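Local atomic coordinates of secreted effector protein sseI (Salmonella enterica subsp. enterica serovar Typhimurium, PDB entry 4G29), a protein that is a secreted virulence effector whose catalytic domain has a papain-like cysteine protease fold and probably acts as a cysteine hydrolase on host targets. Residues F52-I66 with H80-F94. Sequence-based numbering, arbitrary orientation.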
loop_
_atom_site.group_PDB
_atom_site.type_symbol
_atom_site.label_atom_id
_atom_site.label_comp_id
_atom_site.label_asym_id
_atom_site.label_seq_id
_atom_site.Cartn_x
_atom_site.Cartn_y
_atom_site.Cartn_z
ATOM N N PHE A 52 -2.064 -16.004 -0.633
ATOM C CA PHE A 52 -0.975 -16.376 0.262
ATOM C C PHE A 52 -1.365 -16.173 1.731
ATOM O O PHE A 52 -1.206 -17.061 2.573
ATOM C CB PHE A 52 0.301 -15.605 -0.065
ATOM C CG PHE A 52 1.453 -15.985 0.809
ATOM C CD1 PHE A 52 2.206 -17.107 0.534
ATOM C CD2 PHE A 52 1.747 -15.254 1.960
ATOM C CE1 PHE A 52 3.259 -17.460 1.378
ATOM C CE2 PHE A 52 2.769 -15.636 2.816
ATOM C CZ PHE A 52 3.528 -16.714 2.508
HETATM N N MSE A 53 -1.833 -14.976 2.036
HETATM C CA MSE A 53 -2.224 -14.632 3.389
HETATM C C MSE A 53 -3.337 -15.532 3.922
HETATM O O MSE A 53 -3.274 -16.010 5.084
HETATM C CB MSE A 53 -2.622 -13.136 3.432
HETATM C CG MSE A 53 -1.460 -12.174 3.137
HETATM SE SE MSE A 53 -2.133 -10.376 3.162
HETATM C CE MSE A 53 -2.619 -10.272 4.976
ATOM N N ASN A 54 -4.307 -15.845 3.085
ATOM C CA ASN A 54 -5.437 -16.647 3.474
ATOM C C ASN A 54 -4.952 -18.036 3.812
ATOM O O ASN A 54 -5.338 -18.626 4.815
ATOM C CB ASN A 54 -6.498 -16.659 2.377
ATOM C CG ASN A 54 -7.569 -17.653 2.637
ATOM O OD1 ASN A 54 -8.430 -17.445 3.484
ATOM N ND2 ASN A 54 -7.530 -18.759 1.908
ATOM N N GLU A 55 -4.044 -18.542 2.998
ATOM C CA GLU A 55 -3.570 -19.891 3.232
ATOM C C GLU A 55 -2.655 -19.962 4.496
ATOM O O GLU A 55 -2.519 -20.987 5.127
ATOM C CB GLU A 55 -2.921 -20.409 1.966
ATOM C CG GLU A 55 -2.875 -21.930 1.940
ATOM C CD GLU A 55 -1.616 -22.450 2.550
ATOM O OE1 GLU A 55 -0.637 -21.648 2.601
ATOM O OE2 GLU A 55 -1.603 -23.633 2.986
ATOM N N LYS A 56 -2.095 -18.837 4.902
ATOM C CA LYS A 56 -1.324 -18.754 6.108
ATOM C C LYS A 56 -2.188 -18.552 7.352
ATOM O O LYS A 56 -1.644 -18.547 8.469
ATOM C CB LYS A 56 -0.246 -17.687 5.993
ATOM C CG LYS A 56 0.931 -17.996 5.070
ATOM C CD LYS A 56 1.396 -19.448 5.178
ATOM C CE LYS A 56 2.416 -19.815 4.151
ATOM N NZ LYS A 56 2.856 -21.269 4.212
ATOM N N GLY A 57 -3.508 -18.408 7.182
ATOM C CA GLY A 57 -4.436 -18.226 8.313
ATOM C C GLY A 57 -4.715 -16.776 8.719
ATOM O O GLY A 57 -5.213 -16.544 9.829
ATOM N N PHE A 58 -4.422 -15.809 7.833
ATOM C CA PHE A 58 -4.891 -14.437 8.033
ATOM C C PHE A 58 -6.355 -14.451 7.617
ATOM O O PHE A 58 -6.731 -15.192 6.705
ATOM C CB PHE A 58 -4.112 -13.429 7.174
ATOM C CG PHE A 58 -2.708 -13.223 7.624
ATOM C CD1 PHE A 58 -2.384 -12.134 8.430
ATOM C CD2 PHE A 58 -1.714 -14.084 7.246
ATOM C CE1 PHE A 58 -1.118 -11.941 8.861
ATOM C CE2 PHE A 58 -0.433 -13.912 7.689
ATOM C CZ PHE A 58 -0.118 -12.825 8.476
ATOM N N ASP A 59 -7.203 -13.683 8.278
ATOM C CA ASP A 59 -8.571 -13.522 7.761
ATOM C C ASP A 59 -8.977 -12.033 7.707
ATOM O O ASP A 59 -8.132 -11.125 7.862
ATOM C CB ASP A 59 -9.557 -14.393 8.530
ATOM C CG ASP A 59 -9.642 -14.036 9.958
ATOM O OD1 ASP A 59 -9.140 -12.980 10.337
ATOM O OD2 ASP A 59 -10.258 -14.814 10.756
ATOM N N ASN A 60 -10.245 -11.788 7.389
ATOM C CA ASN A 60 -10.710 -10.428 7.141
ATOM C C ASN A 60 -9.718 -9.698 6.209
ATOM O O ASN A 60 -9.234 -8.619 6.508
ATOM C CB ASN A 60 -10.904 -9.615 8.404
ATOM C CG ASN A 60 -11.630 -8.313 8.131
ATOM O OD1 ASN A 60 -12.311 -8.196 7.125
ATOM N ND2 ASN A 60 -11.433 -7.322 8.973
ATOM N N ILE A 61 -9.498 -10.304 5.053
ATOM C CA ILE A 61 -8.570 -9.778 4.067
ATOM C C ILE A 61 -9.242 -8.601 3.351
ATOM O O ILE A 61 -10.389 -8.676 2.931
ATOM C CB ILE A 61 -8.153 -10.836 3.036
ATOM C CG1 ILE A 61 -7.561 -12.078 3.742
ATOM C CG2 ILE A 61 -7.238 -10.192 1.972
ATOM C CD1 ILE A 61 -6.254 -11.882 4.263
ATOM N N ARG A 62 -8.518 -7.485 3.294
ATOM C CA ARG A 62 -8.972 -6.307 2.603
ATOM C C ARG A 62 -7.883 -5.874 1.628
ATOM O O ARG A 62 -6.695 -6.159 1.867
ATOM C CB ARG A 62 -9.240 -5.177 3.589
ATOM C CG ARG A 62 -10.478 -5.332 4.420
ATOM C CD ARG A 62 -10.195 -4.893 5.840
ATOM N NE ARG A 62 -9.376 -5.872 6.552
ATOM C CZ ARG A 62 -8.690 -5.653 7.672
ATOM N NH1 ARG A 62 -8.679 -4.448 8.278
ATOM N NH2 ARG A 62 -8.024 -6.650 8.226
ATOM N N TYR A 63 -8.321 -5.092 0.630
ATOM C CA TYR A 63 -7.501 -4.575 -0.426
ATOM C C TYR A 63 -7.428 -3.076 -0.222
ATOM O O TYR A 63 -8.434 -2.417 -0.240
ATOM C CB TYR A 63 -8.088 -4.958 -1.762
ATOM C CG TYR A 63 -8.160 -6.459 -1.936
ATOM C CD1 TYR A 63 -7.018 -7.209 -2.248
ATOM C CD2 TYR A 63 -9.345 -7.146 -1.690
ATOM C CE1 TYR A 63 -7.078 -8.577 -2.406
ATOM C CE2 TYR A 63 -9.387 -8.542 -1.763
ATOM C CZ TYR A 63 -8.286 -9.235 -2.145
ATOM O OH TYR A 63 -8.426 -10.607 -2.210
ATOM N N ARG A 64 -6.205 -2.599 -0.014
ATOM C CA ARG A 64 -5.951 -1.231 0.308
ATOM C C ARG A 64 -5.560 -0.439 -0.927
ATOM O O ARG A 64 -4.474 -0.649 -1.480
ATOM C CB ARG A 64 -4.864 -1.128 1.413
ATOM C CG ARG A 64 -4.633 0.316 1.906
ATOM C CD ARG A 64 -3.904 0.344 3.256
ATOM N NE ARG A 64 -4.762 -0.178 4.320
ATOM C CZ ARG A 64 -4.494 -0.137 5.622
ATOM N NH1 ARG A 64 -3.327 0.308 6.034
ATOM N NH2 ARG A 64 -5.366 -0.576 6.526
ATOM N N GLY A 65 -6.430 0.480 -1.350
ATOM C CA GLY A 65 -6.177 1.393 -2.462
ATOM C C GLY A 65 -5.645 2.701 -1.920
ATOM O O GLY A 65 -6.195 3.223 -0.923
ATOM N N ILE A 66 -4.555 3.176 -2.480
ATOM C CA ILE A 66 -3.835 4.329 -1.989
ATOM C C ILE A 66 -3.595 5.385 -3.096
ATOM O O ILE A 66 -3.302 5.039 -4.287
ATOM C CB ILE A 66 -2.431 3.874 -1.419
ATOM C CG1 ILE A 66 -2.601 2.763 -0.394
ATOM C CG2 ILE A 66 -1.502 5.054 -0.909
ATOM C CD1 ILE A 66 -1.449 1.770 -0.408
ATOM N N HIS A 80 -1.295 3.205 -5.558
ATOM C CA HIS A 80 -0.593 2.076 -5.005
ATOM C C HIS A 80 -1.630 1.166 -4.314
ATOM O O HIS A 80 -2.744 1.591 -4.007
ATOM C CB HIS A 80 0.469 2.519 -3.993
ATOM C CG HIS A 80 1.420 1.432 -3.588
ATOM N ND1 HIS A 80 2.210 0.750 -4.489
ATOM C CD2 HIS A 80 1.701 0.906 -2.368
ATOM C CE1 HIS A 80 2.930 -0.144 -3.839
ATOM N NE2 HIS A 80 2.624 -0.084 -2.551
ATOM N N PHE A 81 -1.244 -0.076 -4.141
ATOM C CA PHE A 81 -2.114 -1.115 -3.559
ATOM C C PHE A 81 -1.367 -2.020 -2.608
ATOM O O PHE A 81 -0.243 -2.463 -2.885
ATOM C CB PHE A 81 -2.813 -1.943 -4.640
ATOM C CG PHE A 81 -3.653 -1.104 -5.565
ATOM C CD1 PHE A 81 -4.939 -0.780 -5.229
ATOM C CD2 PHE A 81 -3.139 -0.655 -6.752
ATOM C CE1 PHE A 81 -5.682 0.007 -6.032
ATOM C CE2 PHE A 81 -3.925 0.148 -7.561
ATOM C CZ PHE A 81 -5.156 0.471 -7.189
ATOM N N ALA A 82 -2.010 -2.346 -1.499
ATOM C CA ALA A 82 -1.441 -3.284 -0.559
ATOM C C ALA A 82 -2.576 -4.225 -0.098
ATOM O O ALA A 82 -3.736 -3.965 -0.397
ATOM C CB ALA A 82 -0.804 -2.553 0.662
ATOM N N VAL A 83 -2.240 -5.218 0.692
ATOM C CA VAL A 83 -3.260 -6.164 1.214
ATOM C C VAL A 83 -3.164 -6.207 2.737
ATOM O O VAL A 83 -2.062 -6.243 3.289
ATOM C CB VAL A 83 -3.121 -7.569 0.567
ATOM C CG1 VAL A 83 -4.271 -8.472 0.946
ATOM C CG2 VAL A 83 -3.013 -7.486 -0.990
ATOM N N VAL A 84 -4.314 -6.159 3.400
ATOM C CA VAL A 84 -4.396 -6.091 4.853
ATOM C C VAL A 84 -5.130 -7.331 5.357
ATOM O O VAL A 84 -6.124 -7.796 4.755
ATOM C CB VAL A 84 -5.231 -4.875 5.299
ATOM C CG1 VAL A 84 -5.053 -4.625 6.786
ATOM C CG2 VAL A 84 -4.951 -3.671 4.450
ATOM N N GLY A 85 -4.666 -7.875 6.472
ATOM C CA GLY A 85 -5.353 -9.018 7.071
ATOM C C GLY A 85 -5.147 -9.093 8.568
ATOM O O GLY A 85 -4.154 -8.591 9.113
ATOM N N ASN A 86 -6.123 -9.717 9.213
ATOM C CA ASN A 86 -6.132 -9.918 10.638
ATOM C C ASN A 86 -5.425 -11.210 11.011
ATOM O O ASN A 86 -5.636 -12.242 10.393
ATOM C CB ASN A 86 -7.569 -10.016 11.152
ATOM C CG ASN A 86 -7.648 -10.527 12.607
ATOM O OD1 ASN A 86 -8.074 -11.663 12.879
ATOM N ND2 ASN A 86 -7.226 -9.697 13.536
ATOM N N LYS A 87 -4.632 -11.155 12.066
ATOM C CA LYS A 87 -4.090 -12.360 12.647
ATOM C C LYS A 87 -4.072 -12.146 14.151
ATOM O O LYS A 87 -3.353 -11.291 14.654
ATOM C CB LYS A 87 -2.692 -12.590 12.093
ATOM C CG LYS A 87 -1.996 -13.829 12.594
ATOM C CD LYS A 87 -1.900 -14.925 11.553
ATOM C CE LYS A 87 -1.186 -16.131 12.181
ATOM N NZ LYS A 87 -1.255 -17.314 11.329
ATOM N N GLU A 88 -4.921 -12.883 14.849
ATOM C CA GLU A 88 -4.970 -12.845 16.307
ATOM C C GLU A 88 -5.310 -11.465 16.849
ATOM O O GLU A 88 -4.724 -10.992 17.844
ATOM C CB GLU A 88 -3.653 -13.355 16.891
ATOM C CG GLU A 88 -3.402 -14.811 16.502
ATOM C CD GLU A 88 -1.997 -15.300 16.797
ATOM O OE1 GLU A 88 -1.036 -14.489 16.785
ATOM O OE2 GLU A 88 -1.860 -16.515 17.028
ATOM N N GLY A 89 -6.291 -10.839 16.216
ATOM C CA GLY A 89 -6.777 -9.534 16.653
ATOM C C GLY A 89 -5.977 -8.330 16.259
ATOM O O GLY A 89 -6.311 -7.226 16.674
ATOM N N LYS A 90 -4.924 -8.512 15.459
ATOM C CA LYS A 90 -4.177 -7.368 14.936
ATOM C C LYS A 90 -4.120 -7.440 13.418
ATOM O O LYS A 90 -4.072 -8.537 12.849
ATOM C CB LYS A 90 -2.770 -7.294 15.517
ATOM C CG LYS A 90 -2.768 -7.172 17.019
ATOM C CD LYS A 90 -1.349 -7.057 17.557
ATOM C CE LYS A 90 -0.670 -8.411 17.593
ATOM N NZ LYS A 90 -1.171 -9.285 18.714
ATOM N N ASP A 91 -4.149 -6.265 12.800
ATOM C CA ASP A 91 -4.002 -6.124 11.339
ATOM C C ASP A 91 -2.534 -6.050 10.928
ATOM O O ASP A 91 -1.730 -5.382 11.571
ATOM C CB ASP A 91 -4.726 -4.877 10.869
ATOM C CG ASP A 91 -6.256 -5.080 10.717
ATOM O OD1 ASP A 91 -6.736 -6.227 10.827
ATOM O OD2 ASP A 91 -6.985 -4.066 10.469
ATOM N N TYR A 92 -2.207 -6.756 9.840
ATOM C CA TYR A 92 -0.918 -6.660 9.153
ATOM C C TYR A 92 -1.119 -6.268 7.676
ATOM O O TYR A 92 -2.111 -6.633 7.055
ATOM C CB TYR A 92 -0.200 -8.021 9.281
ATOM C CG TYR A 92 0.094 -8.323 10.723
ATOM C CD1 TYR A 92 1.250 -7.848 11.339
ATOM C CD2 TYR A 92 -0.848 -8.969 11.505
ATOM C CE1 TYR A 92 1.501 -8.121 12.670
ATOM C CE2 TYR A 92 -0.620 -9.217 12.814
ATOM C CZ TYR A 92 0.562 -8.784 13.400
ATOM O OH TYR A 92 0.825 -9.029 14.741
ATOM N N VAL A 93 -0.172 -5.514 7.160
ATOM C CA VAL A 93 -0.181 -5.058 5.790
ATOM C C VAL A 93 0.993 -5.724 5.092
ATOM O O VAL A 93 2.129 -5.588 5.519
ATOM C CB VAL A 93 -0.075 -3.553 5.675
ATOM C CG1 VAL A 93 -0.223 -3.118 4.216
ATOM C CG2 VAL A 93 -1.176 -2.873 6.536
ATOM N N PHE A 94 0.680 -6.481 4.049
ATOM C CA PHE A 94 1.657 -6.983 3.091
ATOM C C PHE A 94 1.705 -5.983 1.935
ATOM O O PHE A 94 0.708 -5.779 1.189
ATOM C CB PHE A 94 1.253 -8.370 2.607
ATOM C CG PHE A 94 1.562 -9.501 3.558
ATOM C CD1 PHE A 94 0.957 -9.597 4.806
ATOM C CD2 PHE A 94 2.344 -10.578 3.114
ATOM C CE1 PHE A 94 1.215 -10.702 5.664
ATOM C CE2 PHE A 94 2.570 -11.649 3.900
ATOM C CZ PHE A 94 2.036 -11.718 5.212
HETATM O O HOH W 1 -6.944 -14.804 11.608
HETATM O O HOH W 2 -5.869 -1.345 9.287
#
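Strands 61-66 and 80-87 pair antiparallel in the central sheet of the papain-like domain, while the last turn of helix 42-55 packs over the face bearing Val83 and Phe94. Backbone bonds join Arg62 to Val84, Arg64 to Ala82, Ile66 to His80 and Asp59 to Asn86 in both directions; a beta bulge between Asp59 and Arg62 shifts the register by one. A turn at chi2 (139°, off a staggered value) and a bend at chi3 swing the Arg62 guanidinium over Val84 CG1 toward Asp91. It grips the carboxylate end-on, NH1 to Asp91 OD2 at 2.8 Å and NH2 to Asp91 OD1 at 2.9 Å, both nearly straight but from above the carboxylate plane. NE and NH2 share the carbonyl O of Asn60. Arg64 runs alongside, its NE 3.5 Å from Val84 CG2; it salt-bridges Asp137 and reaches Asp91 through water. Met53, a selenomethionine, sets CG over the centre of the Phe94 ring (3.8 Å to the centroid); SE touches Val83 CG1 and meets that ring obliquely, a Met-aromatic contact. Phe94 turns its edge to one face of Phe58, planes at 85°, and Lys87 CD lies over the opposite face, 4.0 Å from the centroid. His80 NE2 hydrogen-bonds Asp95 and His80 touches Cys42, consistent with a Cys-His-Asp triad. Four donor bonds thus fix the Arg62 guanidinium, bridging strands 61-69 and 90-95 over Val84 between them, and probably stabilise the negative charge on Asp91.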